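Local coordinates for putative phosphatase (Bacteroides thetaiotaomicron, PDB 3KYA), which is a putative phosphatase of undetermined activity that binds zinc and joins an IPT/TIG domain to a six-bladed beta-propeller, at residues A[441-446]-A[469-474]; A[221-226]-A[259-264]; A[79-84]-A[90-95]. One frame throughout, in Å; residues are numbered along the deposited sequence. Where two conformers were deposited one is given.

Contact 1: residues A[441-446]-A[469-474]; sequences ARFRDV and RTISME. With EDO (1,2-ethanediol), chain C.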
ATOM      1  N   ALA A 441      -3.990 -14.022 -14.548  1.00 11.84           N
ATOM      2  CA  ALA A 441      -3.366 -15.256 -14.044  1.00 11.51           C
ATOM      3  C   ALA A 441      -4.148 -15.974 -12.924  1.00 11.50           C
ATOM      4  O   ALA A 441      -4.699 -15.331 -12.011  1.00 10.72           O
ATOM      5  CB  ALA A 441      -1.940 -14.966 -13.569  1.00 11.25           C
ATOM      6  N   ARG A 442      -4.180 -17.306 -13.014  1.00 11.59           N
ATOM      7  CA  ARG A 442      -4.802 -18.150 -11.984  1.00 12.05           C
ATOM      8  C   ARG A 442      -3.991 -19.403 -11.748  1.00 12.56           C
ATOM      9  O   ARG A 442      -3.266 -19.850 -12.633  1.00 12.61           O
ATOM     10  CB  ARG A 442      -6.225 -18.546 -12.362  1.00 12.09           C
ATOM     11  CG  ARG A 442      -7.187 -17.380 -12.347  1.00 12.15           C
ATOM     12  CD  ARG A 442      -8.624 -17.814 -12.525  1.00 12.06           C
ATOM     13  NE  ARG A 442      -8.900 -18.400 -13.826  1.00 11.98           N
ATOM     14  CZ  ARG A 442     -10.103 -18.816 -14.216  1.00 13.74           C
ATOM     15  NH1 ARG A 442     -11.135 -18.752 -13.378  1.00 12.84           N
ATOM     16  NH2 ARG A 442     -10.284 -19.316 -15.434  1.00 14.58           N
ATOM     17  N   PHE A 443      -4.139 -19.948 -10.542  1.00 12.69           N
ATOM     18  CA  PHE A 443      -3.514 -21.196 -10.134  1.00 12.57           C
ATOM     19  C   PHE A 443      -4.606 -22.109  -9.592  1.00 12.92           C
ATOM     20  O   PHE A 443      -5.759 -21.678  -9.430  1.00 12.22           O
ATOM     21  CB  PHE A 443      -2.510 -20.976  -8.992  1.00 12.77           C
ATOM     22  CG  PHE A 443      -1.377 -20.002  -9.297  1.00 12.14           C
ATOM     23  CD1 PHE A 443      -0.186 -20.443  -9.859  1.00 13.53           C
ATOM     24  CD2 PHE A 443      -1.472 -18.657  -8.929  1.00 12.87           C
ATOM     25  CE1 PHE A 443       0.865 -19.543 -10.122  1.00 14.07           C
ATOM     26  CE2 PHE A 443      -0.433 -17.777  -9.159  1.00 13.11           C
ATOM     27  CZ  PHE A 443       0.738 -18.215  -9.765  1.00 13.20           C
ATOM     28  N   ARG A 444      -4.266 -23.378  -9.359  1.00 12.54           N
ATOM     29  CA  ARG A 444      -5.142 -24.282  -8.607  1.00 12.70           C
ATOM     30  C   ARG A 444      -4.402 -24.410  -7.267  1.00 12.91           C
ATOM     31  O   ARG A 444      -3.674 -23.476  -6.893  1.00 12.36           O
ATOM     32  CB  ARG A 444      -5.409 -25.600  -9.343  1.00 13.02           C
ATOM     33  CG  ARG A 444      -6.063 -25.377 -10.716  1.00 13.50           C
ATOM     34  CD  ARG A 444      -6.595 -26.627 -11.360  1.00 14.10           C
ATOM     35  NE  ARG A 444      -7.745 -27.143 -10.623  1.00 13.94           N
ATOM     36  CZ  ARG A 444      -8.596 -28.049 -11.081  1.00 17.48           C
ATOM     37  NH1 ARG A 444      -8.447 -28.571 -12.292  1.00 19.11           N
ATOM     38  NH2 ARG A 444      -9.604 -28.432 -10.317  1.00 18.34           N
ATOM     39  N   ASP A 445      -4.574 -25.499  -6.517  1.00 12.59           N
ATOM     40  CA  ASP A 445      -3.879 -25.616  -5.214  1.00 12.98           C
ATOM     41  C   ASP A 445      -2.349 -25.454  -5.369  1.00 12.74           C
ATOM     42  O   ASP A 445      -1.717 -26.210  -6.106  1.00 14.18           O
ATOM     43  CB  ASP A 445      -4.175 -26.954  -4.532  1.00 12.93           C
ATOM     44  CG  ASP A 445      -5.662 -27.225  -4.355  1.00 14.69           C
ATOM     45  OD1 ASP A 445      -6.444 -27.071  -5.340  1.00 12.82           O
ATOM     46  OD2 ASP A 445      -6.030 -27.644  -3.231  1.00 17.93           O
ATOM     47  N   VAL A 446      -1.768 -24.494  -4.655  1.00 12.02           N
ATOM     48  CA  VAL A 446      -0.327 -24.186  -4.734  1.00 12.14           C
ATOM     49  C   VAL A 446       0.384 -24.527  -3.423  1.00 12.19           C
ATOM     50  O   VAL A 446       0.002 -24.046  -2.360  1.00 11.60           O
ATOM     51  CB  VAL A 446      -0.078 -22.702  -5.143  1.00 11.72           C
ATOM     52  CG1 VAL A 446      -0.230 -22.531  -6.656  1.00 11.56           C
ATOM     53  CG2 VAL A 446      -1.004 -21.740  -4.365  1.00 12.85           C
ATOM     54  N   ARG A 469       4.915 -23.507 -12.424  1.00 10.76           N
ATOM     55  CA  ARG A 469       4.628 -22.194 -12.984  1.00 11.08           C
ATOM     56  C   ARG A 469       5.802 -21.262 -12.697  1.00 11.52           C
ATOM     57  O   ARG A 469       6.630 -21.542 -11.827  1.00 12.34           O
ATOM     58  CB  ARG A 469       3.367 -21.587 -12.366  1.00 11.01           C
ATOM     59  CG  ARG A 469       2.151 -22.481 -12.335  1.00  9.89           C
ATOM     60  CD  ARG A 469       1.565 -22.731 -13.692  1.00 11.66           C
ATOM     61  NE  ARG A 469       0.931 -21.551 -14.280  1.00 12.28           N
ATOM     62  CZ  ARG A 469      -0.294 -21.116 -13.991  1.00 11.76           C
ATOM     63  NH1 ARG A 469      -1.050 -21.731 -13.082  1.00 12.27           N
ATOM     64  NH2 ARG A 469      -0.772 -20.048 -14.623  1.00 10.45           N
ATOM     65  N   THR A 470       5.887 -20.180 -13.457  1.00 12.46           N
ATOM     66  CA  THR A 470       6.906 -19.175 -13.244  1.00 12.63           C
ATOM     67  C   THR A 470       6.247 -17.826 -13.017  1.00 12.53           C
ATOM     68  O   THR A 470       5.131 -17.601 -13.476  1.00 12.16           O
ATOM     69  CB  THR A 470       7.857 -19.027 -14.458  1.00 13.12           C
ATOM     70  OG1 THR A 470       7.102 -18.732 -15.639  1.00 13.74           O
ATOM     71  CG2 THR A 470       8.663 -20.303 -14.674  1.00 13.00           C
ATOM     72  N   ILE A 471       6.922 -16.950 -12.277  1.00 12.68           N
ATOM     73  CA  ILE A 471       6.519 -15.544 -12.188  1.00 12.43           C
ATOM     74  C   ILE A 471       7.801 -14.812 -12.513  1.00 12.39           C
ATOM     75  O   ILE A 471       8.785 -14.906 -11.767  1.00 13.00           O
ATOM     76  CB  ILE A 471       5.984 -15.114 -10.836  1.00 12.89           C
ATOM     77  CG1 ILE A 471       4.820 -16.020 -10.425  1.00 13.42           C
ATOM     78  CG2 ILE A 471       5.546 -13.630 -10.921  1.00 13.15           C
ATOM     79  CD1 ILE A 471       4.255 -15.752  -9.003  1.00 14.44           C
ATOM     80  N   SER A 472       7.803 -14.103 -13.636  1.00 12.39           N
ATOM     81  CA  SER A 472       9.007 -13.434 -14.125  1.00 13.22           C
ATOM     82  C   SER A 472       8.637 -12.306 -15.065  1.00 13.72           C
ATOM     83  O   SER A 472       7.494 -12.223 -15.520  1.00 12.38           O
ATOM     84  CB  SER A 472       9.898 -14.431 -14.865  1.00 13.27           C
ATOM     85  OG  SER A 472       9.217 -14.999 -15.961  1.00 14.54           O
HETATM   86  N   MSE A 473       9.626 -11.479 -15.403  1.00 14.93           N
HETATM   87  CA  MSE A 473       9.406 -10.326 -16.282  0.50 15.59           C
HETATM   88  C   MSE A 473       8.987 -10.767 -17.676  1.00 15.90           C
HETATM   89  O   MSE A 473       9.626 -11.636 -18.272  1.00 15.98           O
HETATM   90  CB  MSE A 473      10.679  -9.479 -16.395  0.50 15.88           C
HETATM   91  CG  MSE A 473      11.113  -8.811 -15.108  0.50 16.77           C
HETATM   92 SE   MSE A 473       9.771  -7.578 -14.483  0.38 22.05          SE
HETATM   93  CE  MSE A 473       9.740  -6.452 -16.069  0.50 20.18           C
ATOM     94  N   GLU A 474       7.920 -10.176 -18.215  1.00 16.44           N
ATOM     95  CA  GLU A 474       7.505 -10.533 -19.572  1.00 17.45           C
ATOM     96  C   GLU A 474       8.628 -10.198 -20.573  1.00 19.26           C
ATOM     97  O   GLU A 474       9.421  -9.289 -20.340  1.00 18.01           O
ATOM     98  CB  GLU A 474       6.210  -9.832 -19.972  1.00 17.27           C
ATOM     99  CG  GLU A 474       6.287  -8.330 -19.931  1.00 16.42           C
ATOM    100  CD  GLU A 474       4.963  -7.661 -20.236  1.00 16.19           C
ATOM    101  OE1 GLU A 474       4.176  -8.193 -21.049  1.00 15.25           O
ATOM    102  OE2 GLU A 474       4.731  -6.576 -19.677  1.00 13.86           O
TER
HETATM  103  C1  EDO C   2       1.932  -7.584 -18.709  1.00 29.44           C
HETATM  104  O1  EDO C   2       1.669  -8.154 -19.997  1.00 28.17           O
HETATM  105  C2  EDO C   2       0.805  -7.908 -17.743  1.00 28.99           C
HETATM  106  O2  EDO C   2      -0.372  -7.183 -18.114  1.00 29.92           O
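Arg469 grips the backbone carbonyl of Arg442 with both terminal nitrogens. NH1 of Arg469 is 2.9 Å from O of Arg442 and sits on a lone pair in the carbonyl plane. NH2 of Arg469 reaches the same O of Arg442 at 3.2 Å with a more bent bond (138° at the hydrogen). The oxygen lies at the edge of the guanidinium, near its plane. The Arg469 chain bends at chi2 and chi3, both -70°, and these bends bring the guanidinium to the Arg442 carbonyl. There Phe443 CE1 lies over one guanidinium face, toward the rim, with ring and guanidinium planes 48° apart. CB of Arg469 meets the ring edge in plane, 3.9 Å from CE1 of Phe443. Salt bridges to Asp434 and Asp462, and a bond from NE to Gly108 O, hold the guanidinium further, so its buried charge is probably well balanced.

Packing is looser toward Ile471, whose CD1 is 4.4 Å from CZ of Phe443. At the end of segment 469-474, partly exposed Glu474 takes through OE1 a 2.7 Å hydrogen bond from O1 of an ethanediol, probably a crystallisation additive. The contact ties the loop before strand 446-452 to strand 467-473. That strand also pairs with strand 105-110 from early in the chain, the "velcro" closure typical of a beta-propeller.

Contact 2: residues A[221-226]-A[259-264]; sequences PSVYII and GELYFN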
ATOM      1  N   PRO A 221      11.821 -42.377  12.277  1.00 16.24           N
ATOM      2  CA  PRO A 221      12.654 -41.433  11.521  1.00 15.90           C
ATOM      3  C   PRO A 221      11.980 -40.098  11.185  1.00 15.87           C
ATOM      4  O   PRO A 221      10.779 -40.051  10.890  1.00 16.04           O
ATOM      5  CB  PRO A 221      12.956 -42.212  10.245  1.00 16.14           C
ATOM      6  CG  PRO A 221      13.107 -43.615  10.751  1.00 15.89           C
ATOM      7  CD  PRO A 221      12.073 -43.764  11.842  1.00 16.64           C
ATOM      8  N   SER A 222      12.767 -39.030  11.283  1.00 15.84           N
ATOM      9  CA  SER A 222      12.329 -37.676  10.987  1.00 15.98           C
ATOM     10  C   SER A 222      13.171 -36.997   9.919  1.00 15.73           C
ATOM     11  O   SER A 222      12.614 -36.375   9.017  1.00 15.49           O
ATOM     12  CB  SER A 222      12.382 -36.821  12.249  1.00 16.23           C
ATOM     13  OG  SER A 222      11.474 -37.312  13.210  1.00 17.83           O
ATOM     14  N   VAL A 223      14.497 -37.085  10.041  1.00 15.19           N
ATOM     15  CA  VAL A 223      15.410 -36.404   9.114  1.00 14.74           C
ATOM     16  C   VAL A 223      16.591 -37.283   8.659  1.00 14.80           C
ATOM     17  O   VAL A 223      17.265 -37.931   9.470  1.00 14.07           O
ATOM     18  CB  VAL A 223      16.010 -35.115   9.748  1.00 14.98           C
ATOM     19  CG1 VAL A 223      16.779 -34.292   8.696  1.00 14.53           C
ATOM     20  CG2 VAL A 223      14.921 -34.254  10.457  1.00 15.41           C
ATOM     21  N   TYR A 224      16.833 -37.274   7.348  1.00 14.68           N
ATOM     22  CA  TYR A 224      17.959 -37.974   6.746  1.00 14.85           C
ATOM     23  C   TYR A 224      18.926 -36.965   6.139  1.00 15.18           C
ATOM     24  O   TYR A 224      18.550 -35.819   5.829  1.00 14.86           O
ATOM     25  CB  TYR A 224      17.485 -38.945   5.654  1.00 15.12           C
ATOM     26  CG  TYR A 224      16.721 -40.148   6.162  1.00 16.67           C
ATOM     27  CD1 TYR A 224      15.361 -40.070   6.447  1.00 17.44           C
ATOM     28  CD2 TYR A 224      17.356 -41.371   6.357  1.00 17.87           C
ATOM     29  CE1 TYR A 224      14.658 -41.179   6.914  1.00 18.62           C
ATOM     30  CE2 TYR A 224      16.650 -42.482   6.836  1.00 18.81           C
ATOM     31  CZ  TYR A 224      15.304 -42.372   7.106  1.00 19.51           C
ATOM     32  OH  TYR A 224      14.597 -43.462   7.582  1.00 21.73           O
ATOM     33  N   ILE A 225      20.164 -37.413   5.942  1.00 15.19           N
ATOM     34  CA  ILE A 225      21.210 -36.604   5.324  1.00 15.36           C
ATOM     35  C   ILE A 225      21.809 -37.397   4.158  1.00 15.34           C
ATOM     36  O   ILE A 225      22.183 -38.566   4.319  1.00 15.57           O
ATOM     37  CB  ILE A 225      22.253 -36.148   6.374  1.00 16.19           C
ATOM     38  CG1 ILE A 225      23.105 -35.008   5.823  1.00 17.37           C
ATOM     39  CG2 ILE A 225      23.136 -37.338   6.881  1.00 15.44           C
ATOM     40  CD1 ILE A 225      23.909 -34.256   6.883  1.00 20.37           C
ATOM     41  N   ILE A 226      21.883 -36.758   2.984  1.00 14.48           N
ATOM     42  CA  ILE A 226      22.360 -37.386   1.739  1.00 14.17           C
ATOM     43  C   ILE A 226      23.607 -36.675   1.222  1.00 14.07           C
ATOM     44  O   ILE A 226      23.576 -35.485   0.946  1.00 13.96           O
ATOM     45  CB  ILE A 226      21.283 -37.340   0.637  1.00 13.93           C
ATOM     46  CG1 ILE A 226      19.973 -37.949   1.136  1.00 14.27           C
ATOM     47  CG2 ILE A 226      21.772 -38.060  -0.636  1.00 13.23           C
ATOM     48  CD1 ILE A 226      18.817 -37.864   0.152  1.00 13.17           C
ATOM     49  N   GLY A 259      24.326 -22.094  10.790  1.00 15.24           N
ATOM     50  CA  GLY A 259      24.273 -23.452  10.254  1.00 14.87           C
ATOM     51  C   GLY A 259      23.600 -24.576  11.015  1.00 14.47           C
ATOM     52  O   GLY A 259      23.558 -25.699  10.510  1.00 14.28           O
ATOM     53  N   GLU A 260      23.076 -24.317  12.219  1.00 14.18           N
ATOM     54  CA  GLU A 260      22.412 -25.383  12.963  1.00 13.68           C
ATOM     55  C   GLU A 260      21.089 -25.749  12.273  1.00 13.59           C
ATOM     56  O   GLU A 260      20.583 -24.997  11.430  1.00 13.22           O
ATOM     57  CB  GLU A 260      22.227 -25.026  14.455  1.00 13.86           C
ATOM     58  CG  GLU A 260      21.171 -23.959  14.793  1.00 14.17           C
ATOM     59  CD  GLU A 260      21.632 -22.525  14.592  1.00 15.71           C
ATOM     60  OE1 GLU A 260      22.680 -22.299  13.932  1.00 15.40           O
ATOM     61  OE2 GLU A 260      20.935 -21.614  15.116  1.00 15.63           O
ATOM     62  N   LEU A 261      20.547 -26.907  12.643  1.00 13.81           N
ATOM     63  CA  LEU A 261      19.326 -27.453  12.070  1.00 14.08           C
ATOM     64  C   LEU A 261      18.123 -27.383  13.019  1.00 14.46           C
ATOM     65  O   LEU A 261      18.207 -27.814  14.170  1.00 14.44           O
ATOM     66  CB  LEU A 261      19.545 -28.916  11.689  1.00 14.53           C
ATOM     67  CG  LEU A 261      18.380 -29.636  10.987  1.00 14.77           C
ATOM     68  CD1 LEU A 261      18.111 -29.051   9.597  1.00 14.06           C
ATOM     69  CD2 LEU A 261      18.653 -31.130  10.912  1.00 16.31           C
ATOM     70  N   TYR A 262      17.014 -26.844  12.518  1.00 14.12           N
ATOM     71  CA  TYR A 262      15.760 -26.809  13.250  1.00 14.43           C
ATOM     72  C   TYR A 262      14.755 -27.742  12.582  1.00 14.88           C
ATOM     73  O   TYR A 262      14.590 -27.710  11.357  1.00 15.86           O
ATOM     74  CB  TYR A 262      15.229 -25.373  13.344  1.00 14.03           C
ATOM     75  CG  TYR A 262      16.131 -24.497  14.185  1.00 13.90           C
ATOM     76  CD1 TYR A 262      16.070 -24.527  15.581  1.00 12.54           C
ATOM     77  CD2 TYR A 262      17.089 -23.680  13.592  1.00 13.46           C
ATOM     78  CE1 TYR A 262      16.920 -23.750  16.346  1.00 12.97           C
ATOM     79  CE2 TYR A 262      17.931 -22.894  14.349  1.00 13.23           C
ATOM     80  CZ  TYR A 262      17.853 -22.936  15.724  1.00 12.52           C
ATOM     81  OH  TYR A 262      18.712 -22.167  16.469  1.00 13.70           O
ATOM     82  N   PHE A 263      14.151 -28.639  13.365  1.00 14.63           N
ATOM     83  CA  PHE A 263      13.098 -29.514  12.847  1.00 14.62           C
ATOM     84  C   PHE A 263      12.010 -29.676  13.926  1.00 14.85           C
ATOM     85  O   PHE A 263      12.272 -29.454  15.117  1.00 14.70           O
ATOM     86  CB  PHE A 263      13.650 -30.855  12.349  1.00 14.81           C
ATOM     87  CG  PHE A 263      14.230 -31.721  13.428  1.00 14.68           C
ATOM     88  CD1 PHE A 263      15.522 -31.523  13.876  1.00 14.20           C
ATOM     89  CD2 PHE A 263      13.488 -32.761  13.961  1.00 14.28           C
ATOM     90  CE1 PHE A 263      16.056 -32.327  14.869  1.00 15.65           C
ATOM     91  CE2 PHE A 263      14.008 -33.567  14.978  1.00 14.34           C
ATOM     92  CZ  PHE A 263      15.291 -33.353  15.424  1.00 14.92           C
ATOM     93  N   ASN A 264      10.794 -30.023  13.506  1.00 14.85           N
ATOM     94  CA  ASN A 264       9.669 -30.128  14.447  1.00 14.88           C
ATOM     95  C   ASN A 264       9.042 -31.512  14.562  1.00 14.93           C
ATOM     96  O   ASN A 264       9.510 -32.483  13.975  1.00 15.13           O
ATOM     97  CB  ASN A 264       8.544 -29.164  14.026  1.00 14.78           C
ATOM     98  CG  ASN A 264       7.661 -29.740  12.917  1.00 15.25           C
ATOM     99  OD1 ASN A 264       8.149 -30.400  11.984  1.00 16.63           O
ATOM    100  ND2 ASN A 264       6.358 -29.487  13.010  1.00 14.59           N
TER
HETATM  101  O   HOH W   1      10.025 -35.198  14.522  1.00 15.47           O
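Val223 lays its CG2 methyl over one face of the Phe263 ring, 4.0 Å from CG of Phe263. This is a packing contact between two neighbouring blades of the beta-propeller. Strand 220-227 belongs to one four-stranded antiparallel sheet and strand 261-265 to the next. The two strands stand face to face across the interface, with 8.2 Å between CA of Val223 and CA of Phe263.

Phe263 has CG between its backbone N and carbonyl carbon (chi1 66°), which raises the ring toward Val223. The other methyl of Val223, CG1, meets CD2 of Leu261 at 4.3 Å, so one valine spans two residues of the facing strand. Both contacts are apolar and buried. Phe263 also touches Ala244 and meets the ring of Phe272, while Leu261 packs on Ala252 and Ile254.

Ser222 and Val223 together face Ala244 in a classic beta bulge. This lets two consecutive side chains turn toward the next blade. Ser222 OG also accepts a hydrogen bond from Tyr246 N. A water bridges the two strands: it accepts from OG of Ser222 at 2.9 Å and donates to the backbone O of Asn264 at 2.8 Å.

Contact 3: residues A[79-84]-A[90-95]; sequences EIEITV and AVTTTA. With EDO (1,2-ethanediol), chain E.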
ATOM      1  N   GLU A  79       4.629   1.388 -30.609  1.00 15.83           N
ATOM      2  CA  GLU A  79       4.153   2.031 -31.830  0.50 16.32           C
ATOM      3  C   GLU A  79       2.640   2.188 -31.754  1.00 16.41           C
ATOM      4  O   GLU A  79       1.930   1.229 -31.451  1.00 16.91           O
ATOM      5  CB  GLU A  79       4.552   1.227 -33.070  0.50 16.65           C
ATOM      6  CG  GLU A  79       6.054   1.163 -33.288  0.50 17.60           C
ATOM      7  CD  GLU A  79       6.433   0.391 -34.529  0.50 19.05           C
ATOM      8  OE1 GLU A  79       5.543  -0.247 -35.133  0.50 20.17           O
ATOM      9  OE2 GLU A  79       7.625   0.427 -34.902  0.50 21.38           O
ATOM     10  N   ILE A  80       2.158   3.406 -31.996  1.00 15.83           N
ATOM     11  CA  ILE A  80       0.725   3.718 -31.935  1.00 15.79           C
ATOM     12  C   ILE A  80       0.172   3.862 -33.340  1.00 16.03           C
ATOM     13  O   ILE A  80       0.631   4.713 -34.106  1.00 16.07           O
ATOM     14  CB  ILE A  80       0.467   5.003 -31.133  1.00 15.29           C
ATOM     15  CG1 ILE A  80       1.007   4.846 -29.714  1.00 15.97           C
ATOM     16  CG2 ILE A  80      -1.011   5.321 -31.089  1.00 15.90           C
ATOM     17  CD1 ILE A  80       1.005   6.101 -28.894  1.00 13.79           C
ATOM     18  N   GLU A  81      -0.797   3.014 -33.689  1.00 15.74           N
ATOM     19  CA  GLU A  81      -1.393   3.025 -35.019  1.00 16.31           C
ATOM     20  C   GLU A  81      -2.893   3.151 -34.840  1.00 15.93           C
ATOM     21  O   GLU A  81      -3.473   2.480 -33.974  1.00 15.83           O
ATOM     22  CB  GLU A  81      -1.010   1.756 -35.787  1.00 16.86           C
ATOM     23  CG  GLU A  81      -1.525   1.666 -37.219  1.00 19.62           C
ATOM     24  CD  GLU A  81      -1.362   0.272 -37.819  1.00 22.63           C
ATOM     25  OE1 GLU A  81      -0.215  -0.157 -38.086  1.00 26.79           O
ATOM     26  OE2 GLU A  81      -2.387  -0.395 -38.055  1.00 25.45           O
ATOM     27  N   ILE A  82      -3.500   4.049 -35.615  1.00 15.03           N
ATOM     28  CA  ILE A  82      -4.933   4.301 -35.542  0.50 14.79           C
ATOM     29  C   ILE A  82      -5.525   4.244 -36.936  1.00 14.79           C
ATOM     30  O   ILE A  82      -4.913   4.732 -37.893  1.00 14.44           O
ATOM     31  CB  ILE A  82      -5.244   5.682 -34.919  0.50 14.62           C
ATOM     32  CG1 ILE A  82      -4.754   5.749 -33.472  0.50 14.14           C
ATOM     33  CG2 ILE A  82      -6.747   5.974 -34.948  0.50 14.88           C
ATOM     34  CD1 ILE A  82      -5.081   7.064 -32.777  0.50 13.41           C
ATOM     35  N   THR A  83      -6.695   3.625 -37.047  1.00 14.71           N
ATOM     36  CA  THR A  83      -7.435   3.538 -38.291  1.00 14.78           C
ATOM     37  C   THR A  83      -8.830   4.062 -37.996  1.00 14.74           C
ATOM     38  O   THR A  83      -9.497   3.578 -37.076  1.00 15.25           O
ATOM     39  CB  THR A  83      -7.529   2.108 -38.855  1.00 15.06           C
ATOM     40  OG1 THR A  83      -6.218   1.608 -39.121  1.00 15.71           O
ATOM     41  CG2 THR A  83      -8.367   2.085 -40.170  1.00 15.19           C
ATOM     42  N   VAL A  84      -9.242   5.074 -38.747  1.00 14.55           N
ATOM     43  CA  VAL A  84     -10.550   5.684 -38.618  1.00 14.24           C
ATOM     44  C   VAL A  84     -11.311   5.371 -39.903  1.00 15.01           C
ATOM     45  O   VAL A  84     -10.763   5.497 -41.003  1.00 14.45           O
ATOM     46  CB  VAL A  84     -10.449   7.207 -38.403  1.00 14.41           C
ATOM     47  CG1 VAL A  84     -11.845   7.818 -38.107  1.00 13.72           C
ATOM     48  CG2 VAL A  84      -9.473   7.518 -37.276  1.00 12.98           C
ATOM     49  N   ALA A  90     -11.549   4.037 -45.012  1.00 20.58           N
ATOM     50  CA  ALA A  90     -10.622   3.825 -43.899  1.00 20.06           C
ATOM     51  C   ALA A  90      -9.324   4.609 -44.130  1.00 19.61           C
ATOM     52  O   ALA A  90      -8.778   4.577 -45.230  1.00 19.02           O
ATOM     53  CB  ALA A  90     -10.330   2.341 -43.712  1.00 19.66           C
ATOM     54  N   VAL A  91      -8.879   5.335 -43.100  1.00 18.74           N
ATOM     55  CA  VAL A  91      -7.650   6.130 -43.141  1.00 18.60           C
ATOM     56  C   VAL A  91      -6.819   5.747 -41.919  1.00 18.43           C
ATOM     57  O   VAL A  91      -7.345   5.688 -40.804  1.00 17.98           O
ATOM     58  CB  VAL A  91      -7.946   7.659 -43.185  1.00 18.52           C
ATOM     59  CG1 VAL A  91      -6.650   8.479 -43.248  1.00 18.54           C
ATOM     60  CG2 VAL A  91      -8.821   7.993 -44.384  1.00 18.53           C
ATOM     61  N   THR A  92      -5.536   5.454 -42.141  1.00 18.37           N
ATOM     62  CA  THR A  92      -4.627   5.016 -41.078  1.00 18.43           C
ATOM     63  C   THR A  92      -3.412   5.920 -40.933  1.00 18.37           C
ATOM     64  O   THR A  92      -2.912   6.448 -41.914  1.00 18.25           O
ATOM     65  CB  THR A  92      -4.105   3.585 -41.347  1.00 18.27           C
ATOM     66  OG1 THR A  92      -5.205   2.676 -41.424  1.00 19.99           O
ATOM     67  CG2 THR A  92      -3.166   3.117 -40.246  1.00 18.60           C
ATOM     68  N   THR A  93      -2.962   6.115 -39.697  1.00 18.24           N
ATOM     69  CA  THR A  93      -1.744   6.862 -39.432  1.00 18.25           C
ATOM     70  C   THR A  93      -1.016   6.190 -38.287  1.00 18.21           C
ATOM     71  O   THR A  93      -1.614   5.432 -37.524  1.00 17.47           O
ATOM     72  CB  THR A  93      -2.003   8.343 -39.078  1.00 18.61           C
ATOM     73  OG1 THR A  93      -0.764   9.074 -39.135  1.00 18.68           O
ATOM     74  CG2 THR A  93      -2.619   8.485 -37.692  1.00 18.56           C
ATOM     75  N   THR A  94       0.280   6.458 -38.182  1.00 18.14           N
ATOM     76  CA  THR A  94       1.098   5.912 -37.104  1.00 18.40           C
ATOM     77  C   THR A  94       1.810   7.079 -36.445  1.00 17.89           C
ATOM     78  O   THR A  94       2.356   7.940 -37.147  1.00 17.56           O
ATOM     79  CB  THR A  94       2.127   4.895 -37.625  1.00 18.58           C
ATOM     80  OG1 THR A  94       1.437   3.797 -38.231  1.00 20.75           O
ATOM     81  CG2 THR A  94       3.004   4.353 -36.494  1.00 19.03           C
ATOM     82  N   ALA A  95       1.791   7.124 -35.114  1.00 16.42           N
ATOM     83  CA  ALA A  95       2.430   8.213 -34.388  1.00 16.11           C
ATOM     84  C   ALA A  95       3.932   8.186 -34.687  1.00 15.91           C
ATOM     85  O   ALA A  95       4.527   7.112 -34.823  1.00 15.16           O
ATOM     86  CB  ALA A  95       2.172   8.111 -32.912  1.00 15.83           C
TER
HETATM   87  C1  EDO E   4      -4.938   0.282 -36.109  1.00 38.81           C
HETATM   88  O1  EDO E   4      -4.690   0.569 -37.487  1.00 39.13           O
HETATM   89  C2  EDO E   4      -6.111  -0.682 -35.984  1.00 39.42           C
HETATM   90  O2  EDO E   4      -5.793  -1.968 -36.517  1.00 39.41           O
HETATM   91  O   HOH W   2       4.231   5.339 -32.647  1.00 14.27           O
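Thr83 and Thr92 face each other as a non-hydrogen-bonded pair, and their hydroxyls meet, with OG1 of Thr83 2.7 Å from OG1 of Thr92. Either could be the donor. In both residues OG1 is anti to the carbonyl carbon (chi1 -61° and -59°), and this rotation brings the two hydroxyls together over the non-hydrogen-bonded pair. CG2 of Thr83 reaches CB of Ala90. Glu81 adds an apolar touch on the same face: its CG lies 3.7 Å from CG2 of Thr92, and its extended chain rises off this face of the sheet. OE2 of Glu81 accepts a 2.6 Å bond from O1 of an ethanediol, probably from the crystallisation liquor. This face, with Thr94 beside Glu81, is the more exposed one.

The backbones set this register. Ile82 and Thr93 form a hydrogen-bonded pair, with N of Ile82 3.0 Å from O of Thr93 and the return bond just as long. Val84 and Val91 make a second such pair. Strands 80-84 and 91-94 thus form an antiparallel beta hairpin, 165° between their directions, in the immunoglobulin-like IPT/TIG domain. Strand 91-94 is an outermost strand of its sheet within this chain. At the far end of the hairpin, N of Ala95 donates to O of Ile80. Next to it a water accepts from N of Ile80 and donates to O of Ala95.

The opposite face of the hairpin carries Ile82, Val84, Val91 and Thr93. Ile80 and Ile82 pack on Ile20 of strand 19-28 and on Ile36 of strand 33-39. Val91 and Thr93 rest on Val18, and Val84 on Phe12. On the other flank, strand 80-84 is bonded through its backbone to strand 48-52, where Glu81 pairs with Lys51 and Thr83 with Lys49.

How the contacts relate
Along the chain, contact 3 comes first, then contact 2, then contact 1. Contact 3 lies in the N-terminal IPT/TIG domain. The other two lie in the propeller that follows. Contact 1 belongs to its closing blade, and contact 2 joins two adjacent blades farther round the ring. The centres of contacts 1 and 2 are about 30 Å apart, and those of contacts 1 and 3 about 35 Å. Contacts 2 and 3 are about 64 Å apart between centres, on opposite sides of the chain's centre. None of the three touches another or shares a sheet. The closing blade therefore sits between the small domain and the far blades.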